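Local coordinates for protein NH(3)-dependent NAD(+) synthetase (Francisella tularensis subsp. holarctica LVS, PDB 3FIU) that belongs to the NAD synthase family of the HUP clan, with a nucleotide-binding alpha/beta fold that holds adenosine monophosphate, pyrophosphate and magnesium, at residues 55-60 with 129-134. Sequence-based numbering, arbitrary orientation.
Sequences PTTALI and YAYAQQ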
# COMPACT_ATOMS: atom_id res chain seq x y z
N PRO A 55 1.57 -14.07 -20.05
CA PRO A 55 0.85 -12.83 -20.38
C PRO A 55 1.38 -11.66 -19.56
O PRO A 55 1.55 -11.77 -18.35
CB PRO A 55 -0.59 -13.14 -19.98
CG PRO A 55 -0.73 -14.63 -20.23
CD PRO A 55 0.64 -15.21 -19.87
N THR A 56 1.65 -10.54 -20.23
CA THR A 56 2.31 -9.40 -19.59
C THR A 56 1.62 -8.16 -20.14
O THR A 56 1.59 -7.98 -21.35
CB THR A 56 3.82 -9.33 -19.92
OG1 THR A 56 4.51 -10.46 -19.34
CG2 THR A 56 4.47 -8.03 -19.36
N THR A 57 1.10 -7.30 -19.28
CA THR A 57 0.44 -6.07 -19.75
C THR A 57 1.14 -4.88 -19.15
O THR A 57 1.48 -4.91 -17.95
CB THR A 57 -1.04 -6.07 -19.30
OG1 THR A 57 -1.70 -7.17 -19.93
CG2 THR A 57 -1.80 -4.74 -19.65
N ALA A 58 1.29 -3.81 -19.95
CA ALA A 58 1.85 -2.56 -19.46
C ALA A 58 0.79 -1.47 -19.34
O ALA A 58 -0.02 -1.29 -20.24
CB ALA A 58 2.98 -2.07 -20.36
N LEU A 59 0.83 -0.72 -18.24
CA LEU A 59 0.00 0.45 -18.12
C LEU A 59 0.89 1.69 -18.23
O LEU A 59 1.88 1.80 -17.54
CB LEU A 59 -0.78 0.45 -16.80
CG LEU A 59 -1.65 -0.76 -16.51
CD1 LEU A 59 -2.52 -0.46 -15.25
CD2 LEU A 59 -2.52 -1.08 -17.74
N ILE A 60 0.51 2.61 -19.10
CA ILE A 60 1.10 3.94 -19.11
C ILE A 60 0.12 4.91 -18.47
O ILE A 60 -1.03 5.03 -18.89
CB ILE A 60 1.46 4.39 -20.52
CG1 ILE A 60 2.42 3.38 -21.16
CG2 ILE A 60 2.03 5.88 -20.54
CD1 ILE A 60 2.73 3.70 -22.63
N TYR A 129 -3.36 -2.66 -9.58
CA TYR A 129 -4.14 -3.64 -8.82
C TYR A 129 -5.57 -3.86 -9.36
O TYR A 129 -6.07 -4.95 -9.27
CB TYR A 129 -4.13 -3.29 -7.31
CG TYR A 129 -2.85 -3.84 -6.70
CD1 TYR A 129 -1.69 -3.05 -6.61
CD2 TYR A 129 -2.76 -5.21 -6.38
CE1 TYR A 129 -0.48 -3.59 -6.13
CE2 TYR A 129 -1.59 -5.75 -5.90
CZ TYR A 129 -0.45 -4.94 -5.78
OH TYR A 129 0.73 -5.51 -5.31
N ALA A 130 -6.22 -2.82 -9.88
CA ALA A 130 -7.51 -3.00 -10.56
C ALA A 130 -7.35 -3.92 -11.76
O ALA A 130 -8.18 -4.83 -11.98
CB ALA A 130 -8.10 -1.64 -11.01
N TYR A 131 -6.31 -3.68 -12.57
CA TYR A 131 -6.04 -4.57 -13.72
C TYR A 131 -5.72 -5.99 -13.26
O TYR A 131 -6.30 -6.97 -13.74
CB TYR A 131 -4.88 -4.04 -14.58
CG TYR A 131 -4.71 -4.86 -15.84
CD1 TYR A 131 -5.39 -4.53 -17.01
CD2 TYR A 131 -3.91 -6.01 -15.84
CE1 TYR A 131 -5.26 -5.31 -18.16
CE2 TYR A 131 -3.77 -6.80 -16.99
CZ TYR A 131 -4.47 -6.45 -18.14
OH TYR A 131 -4.34 -7.22 -19.29
N ALA A 132 -4.78 -6.10 -12.33
CA ALA A 132 -4.29 -7.39 -11.85
C ALA A 132 -5.44 -8.27 -11.34
O ALA A 132 -5.51 -9.49 -11.64
CB ALA A 132 -3.27 -7.16 -10.73
N GLN A 133 -6.34 -7.67 -10.57
CA GLN A 133 -7.43 -8.45 -9.99
C GLN A 133 -8.42 -8.86 -11.06
O GLN A 133 -8.96 -9.97 -11.01
CB GLN A 133 -8.12 -7.73 -8.83
CG GLN A 133 -9.12 -8.66 -8.09
CD GLN A 133 -9.71 -8.05 -6.83
OE1 GLN A 133 -9.51 -6.86 -6.52
NE2 GLN A 133 -10.44 -8.88 -6.08
N GLN A 134 -8.65 -7.98 -12.04
CA GLN A 134 -9.56 -8.31 -13.13
C GLN A 134 -9.03 -9.43 -14.04
O GLN A 134 -9.81 -10.22 -14.57
CB GLN A 134 -9.91 -7.08 -13.96
CG GLN A 134 -10.90 -7.38 -15.07
CD GLN A 134 -11.60 -6.15 -15.62
OE1 GLN A 134 -11.58 -5.08 -15.00
NE2 GLN A 134 -12.23 -6.31 -16.79
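One face of the parallel beta-sheet in this HUP-clan fold is covered by helix 113-135, and Thr57 of strand 56-60 meets Tyr131 of that helix there. The side-chain oxygens make the polar link: Thr57 OG1 lies 2.7 Å from Tyr131 OH in a hydrogen bond for which either hydroxyl could be the donor. The methyl of the same threonine gives the apolar half, a CH-pi contact over one face of the phenol, with Thr57 CG2 4.0 Å from the centroid of the Tyr131 ring and 29° off its normal. The offset runs toward the hydroxyl end of the ring, where Thr57 CG2 comes within 3.5 Å of Tyr131 CZ. Both branches of Thr57 thus meet the same tyrosine side chain, OG1 at its hydroxyl and CG2 over its ring.

The first torsion of Tyr131 accounts for the reach. Its CG stands anti to the backbone N (chi1 -174°), extending the ring from the helix to the strand while the CA atoms of Thr57 and Tyr131 remain 9.0 Å apart. Thr57 and Leu59, alternate residues of the strand, both direct their CB atoms at the helix, whereas Thr56 and Ala58 turn away; Ala58 packs on Ile78 of helix 68-81. With helix 113-135 on one side and helix 68-81 on the other, the strand lies between two helical layers, consistent with an alpha/beta/alpha sandwich. Leu59 meets the base of the tyrosine, with its CD1 4.3 Å from Tyr131 CB, and Leu59 also belongs to the adenosine monophosphate pocket.

Second partners help fix the two buried hydroxyls: Thr57 OG1 also bonds to Arg137 NH1, and Tyr131 OH has a weak hydrogen bond to Glu84 OE2. The Tyr131 ring stacks with Tyr135 and meets Phe104 of the second subunit edge-to-face, carrying the packing from strand 56-60 to the dimer interface.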